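Local atomic coordinates of ADP-dependent (S)-NAD(P)H-hydrate dehydratase (Streptococcus mutans, PDB entry 3BGK), a protein that probably dehydrates the S-form of hydrated NADH or NADPH, turning ADP into AMP and phosphate and so returning the damaged coenzyme to its usable form. Residues A[121-126]-A[146-151]; A[158-163]-A[174-179]. All blocks are in the same frame, centred on the assembly; numbering follows the deposited sequence.

Interaction 1 (A[121-126]-A[146-151]); sequences EQITAA and DVVWQA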
# COMPACT_ATOMS: atom_id res chain seq x y z
N GLU A 121 -28.53 -8.84 4.39
CA GLU A 121 -27.95 -10.12 4.82
C GLU A 121 -26.82 -9.90 5.81
O GLU A 121 -26.74 -10.58 6.83
CB GLU A 121 -27.43 -10.91 3.60
CG GLU A 121 -28.51 -11.53 2.72
N GLN A 122 -25.96 -8.92 5.52
CA GLN A 122 -24.80 -8.64 6.36
C GLN A 122 -25.15 -8.05 7.73
O GLN A 122 -24.44 -8.29 8.71
CB GLN A 122 -23.78 -7.75 5.63
CG GLN A 122 -23.03 -8.46 4.50
CD GLN A 122 -22.19 -9.65 4.98
OE1 GLN A 122 -21.55 -9.60 6.03
NE2 GLN A 122 -22.19 -10.72 4.19
N ILE A 123 -26.25 -7.30 7.80
CA ILE A 123 -26.73 -6.78 9.08
C ILE A 123 -27.12 -7.94 10.02
O ILE A 123 -26.71 -7.94 11.19
CB ILE A 123 -27.89 -5.76 8.91
CG1 ILE A 123 -27.37 -4.44 8.34
CG2 ILE A 123 -28.58 -5.48 10.24
CD1 ILE A 123 -28.40 -3.65 7.55
N THR A 124 -27.87 -8.91 9.49
CA THR A 124 -28.29 -10.10 10.27
C THR A 124 -27.13 -11.00 10.70
O THR A 124 -27.25 -11.74 11.68
CB THR A 124 -29.31 -11.00 9.50
OG1 THR A 124 -28.62 -11.79 8.53
CG2 THR A 124 -30.40 -10.17 8.82
N ALA A 125 -26.02 -10.97 9.95
CA ALA A 125 -24.83 -11.75 10.29
C ALA A 125 -23.93 -11.05 11.33
O ALA A 125 -23.08 -11.68 11.96
CB ALA A 125 -24.03 -12.08 9.03
N ALA A 126 -24.13 -9.74 11.51
CA ALA A 126 -23.30 -8.94 12.42
C ALA A 126 -23.80 -8.96 13.87
O ALA A 126 -25.01 -9.04 14.11
CB ALA A 126 -23.23 -7.50 11.92
N ASP A 146 -31.85 4.16 6.78
CA ASP A 146 -33.18 3.59 6.97
C ASP A 146 -33.25 2.08 6.76
O ASP A 146 -34.09 1.42 7.36
CB ASP A 146 -34.20 4.32 6.10
CG ASP A 146 -34.49 5.74 6.60
OD1 ASP A 146 -34.58 5.95 7.83
OD2 ASP A 146 -34.65 6.64 5.75
N VAL A 147 -32.37 1.54 5.92
CA VAL A 147 -32.26 0.08 5.75
C VAL A 147 -31.76 -0.52 7.06
O VAL A 147 -32.42 -1.39 7.64
CB VAL A 147 -31.31 -0.32 4.58
CG1 VAL A 147 -31.07 -1.83 4.56
CG2 VAL A 147 -31.88 0.13 3.25
N VAL A 148 -30.62 -0.02 7.52
CA VAL A 148 -29.99 -0.44 8.77
C VAL A 148 -30.98 -0.32 9.92
O VAL A 148 -31.20 -1.29 10.65
CB VAL A 148 -28.72 0.39 9.06
CG1 VAL A 148 -28.16 0.09 10.46
CG2 VAL A 148 -27.68 0.14 7.99
N TRP A 149 -31.58 0.85 10.07
CA TRP A 149 -32.52 1.13 11.15
C TRP A 149 -33.68 0.13 11.23
O TRP A 149 -34.14 -0.21 12.32
CB TRP A 149 -33.06 2.56 11.04
CG TRP A 149 -33.61 3.07 12.34
CD1 TRP A 149 -34.93 3.17 12.69
CD2 TRP A 149 -32.86 3.53 13.46
NE1 TRP A 149 -35.04 3.67 13.97
CE2 TRP A 149 -33.78 3.90 14.46
CE3 TRP A 149 -31.48 3.66 13.72
CZ2 TRP A 149 -33.38 4.40 15.71
CZ3 TRP A 149 -31.09 4.16 14.96
CH2 TRP A 149 -32.03 4.52 15.93
N GLN A 150 -34.15 -0.36 10.08
CA GLN A 150 -35.24 -1.35 10.05
C GLN A 150 -34.76 -2.80 10.18
O GLN A 150 -35.54 -3.70 10.50
CB GLN A 150 -36.09 -1.18 8.78
CG GLN A 150 -36.94 0.10 8.76
N ALA A 151 -33.46 -3.02 9.93
CA ALA A 151 -32.88 -4.36 9.97
C ALA A 151 -32.18 -4.71 11.30
O ALA A 151 -31.85 -5.87 11.54
CB ALA A 151 -31.93 -4.55 8.79

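Interaction 2 (A[158-163]-A[174-179]); sequences LIIDGS and AIWPTK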
# COMPACT_ATOMS: atom_id res chain seq x y z
N LEU A 158 -25.46 -1.19 18.43
CA LEU A 158 -25.47 -0.21 17.36
C LEU A 158 -24.69 1.03 17.76
O LEU A 158 -25.04 1.69 18.75
CB LEU A 158 -26.90 0.15 16.95
CG LEU A 158 -27.11 1.22 15.88
CD1 LEU A 158 -26.62 0.76 14.50
CD2 LEU A 158 -28.58 1.65 15.82
N ILE A 159 -23.64 1.32 17.00
CA ILE A 159 -22.85 2.53 17.20
C ILE A 159 -23.17 3.52 16.09
O ILE A 159 -23.06 3.21 14.89
CB ILE A 159 -21.33 2.24 17.25
CG1 ILE A 159 -21.04 1.05 18.17
CG2 ILE A 159 -20.57 3.47 17.72
CD1 ILE A 159 -19.70 0.38 17.91
N ILE A 160 -23.59 4.71 16.50
CA ILE A 160 -23.97 5.76 15.59
C ILE A 160 -22.92 6.86 15.69
O ILE A 160 -22.75 7.48 16.74
CB ILE A 160 -25.39 6.30 15.90
CG1 ILE A 160 -26.41 5.15 15.87
CG2 ILE A 160 -25.78 7.41 14.93
CD1 ILE A 160 -27.73 5.46 16.56
N ASP A 161 -22.21 7.08 14.59
CA ASP A 161 -21.02 7.92 14.59
C ASP A 161 -21.16 9.06 13.60
O ASP A 161 -21.93 8.96 12.65
CB ASP A 161 -19.79 7.08 14.26
CG ASP A 161 -18.50 7.86 14.36
OD1 ASP A 161 -18.04 8.10 15.49
OD2 ASP A 161 -17.95 8.24 13.31
N GLY A 162 -20.42 10.13 13.83
CA GLY A 162 -20.30 11.23 12.88
C GLY A 162 -21.63 11.67 12.30
O GLY A 162 -22.57 11.90 13.04
N SER A 163 -21.69 11.74 10.97
CA SER A 163 -22.85 12.26 10.25
C SER A 163 -24.15 11.48 10.47
O SER A 163 -25.24 12.01 10.23
CB SER A 163 -22.55 12.37 8.75
OG SER A 163 -22.67 11.11 8.11
N ALA A 174 -39.67 6.60 16.79
CA ALA A 174 -40.05 6.66 18.20
C ALA A 174 -39.58 5.43 18.96
O ALA A 174 -39.29 5.51 20.17
CB ALA A 174 -41.56 6.82 18.34
N ILE A 175 -39.51 4.30 18.26
CA ILE A 175 -39.01 3.05 18.83
C ILE A 175 -37.59 2.77 18.34
O ILE A 175 -37.31 2.80 17.14
CB ILE A 175 -39.93 1.84 18.52
CG1 ILE A 175 -41.34 2.09 19.07
CG2 ILE A 175 -39.35 0.54 19.10
CD1 ILE A 175 -42.36 1.01 18.69
N TRP A 176 -36.71 2.50 19.30
CA TRP A 176 -35.33 2.14 19.02
C TRP A 176 -35.24 0.63 18.76
O TRP A 176 -35.82 -0.16 19.51
CB TRP A 176 -34.43 2.55 20.19
CG TRP A 176 -34.41 4.05 20.39
CD1 TRP A 176 -35.38 4.82 20.97
CD2 TRP A 176 -33.36 4.95 20.02
NE1 TRP A 176 -35.00 6.14 20.97
CE2 TRP A 176 -33.76 6.25 20.40
CE3 TRP A 176 -32.11 4.78 19.40
CZ2 TRP A 176 -32.97 7.38 20.18
CZ3 TRP A 176 -31.32 5.91 19.19
CH2 TRP A 176 -31.75 7.19 19.57
N PRO A 177 -34.54 0.24 17.68
CA PRO A 177 -34.46 -1.17 17.27
C PRO A 177 -33.58 -2.00 18.20
O PRO A 177 -33.63 -3.23 18.17
CB PRO A 177 -33.84 -1.09 15.87
CG PRO A 177 -33.02 0.13 15.90
CD PRO A 177 -33.74 1.11 16.79
N THR A 178 -32.77 -1.33 19.02
CA THR A 178 -32.00 -1.98 20.07
C THR A 178 -31.83 -1.03 21.25
O THR A 178 -31.95 0.19 21.10
CB THR A 178 -30.62 -2.48 19.57
OG1 THR A 178 -29.92 -3.11 20.65
CG2 THR A 178 -29.77 -1.35 19.02
N LYS A 179 -31.56 -1.59 22.43
CA LYS A 179 -31.31 -0.81 23.64
C LYS A 179 -29.81 -0.62 23.83
O LYS A 179 -29.38 0.25 24.60
CB LYS A 179 -31.90 -1.52 24.86
CG LYS A 179 -33.41 -1.66 24.86
CD LYS A 179 -33.87 -2.50 26.04
CE LYS A 179 -35.39 -2.60 26.11
NZ LYS A 179 -35.85 -3.10 27.44

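Interaction 1 (A[121-126]-A[146-151])
I123 and A151 form the centre of this contact, and they illustrate how one branched residue can fill the groove between two helices without any hydrogen bond across it. The single methyl of A151 is met by both branches of the isoleucine: its CB lies 3.8 Å from I123 CG2 and equally close to I123 CD1. The same CG2 also touches the backbone at the end of the second helix, 3.5 Å from A151 O. CG1 of I123 lies beside the backbone N (chi1 -72°) and the chain runs out nearly extended (chi2 153°), which carries CD1 past A151 to V148. There CD1 comes up against the backbone, 3.8 Å from V148 CA, and against the CG2 methyl of that valine at 3.9 Å. V147 adds a looser touch through its CG1. The segment axes come within 10.1 Å and cross at -43°, with I123 bridging the space between them.

One shell further out, within the turn that carries I123, T124 OG1 gives a hydrogen bond to E121 O, a carbonyl that also receives A125 N. Q156 NE2 binds A126 O just beyond this helix. Beneath the contact lies strand 60-64, with L62 against I123 and I64 against V148. Two helices, 116-125 and 139-151, are thus packed side by side upon one face of the central sheet, as expected of an outer helical layer in an alpha/beta three-layer sandwich.

Interaction 2 (A[158-163]-A[174-179])
L158 and T178 contribute most of the buried surface, meeting through aliphatic carbon alone: L158 CB rests 3.8 Å from T178 CG2. The pair is a worked example of a threonine that divides its two branches between different tasks. Its CG2 sits between the backbone N and the carbonyl carbon and faces the strand, while OG1 is anti to the backbone N (chi1 -180°) and turns to polar partners outside both segments. That buried hydroxyl lies within hydrogen-bonding distance of the carbonyls of Q156 and P154, which must share or compete for its single proton, and accepts from Q180 N, so the loop is held to the chain just ahead of strand 157-161 as well as to its own continuation.

W176 is the third contributor. Its six-membered ring presents an edge, with I160 CD1 approaching close to the ring plane; the separation from W176 CZ3, 4.5 Å, makes this a loose touch.

Further along the strand, D161 forms a salt bridge with K222, a residue predicted to bind AMP whose side chain is about 10 Å from that of I160, and accepts a hydrogen bond from T184 OG1. Backbone bonds join L158 to Q180 and I182, and I160 to I182, so the loop returns the chain to a neighbouring parallel strand: strand 157-161, helix 163-170 and strand 181-184 make a beta-alpha-beta crossover.

From the N terminus, helix 116-125 leads into strand 128-131 and then helix 139-151, where interaction 1 closes its loop of 19 residues. Only then does interaction 2 open, on strand 157-161, closing after helix 163-170 in the loop before strand 181-184. The two are therefore in series, neither nested nor crossed. W149 joins them in space: it points away from helix 116-125, and its ring lies against W176 with planes at about 65°, W149 CH2 being 3.5 Å from W176 CE3. It also reaches P177, L158 and I160. Helix 139-151 is thereby tied to its neighbouring helix, the sheet and the loop.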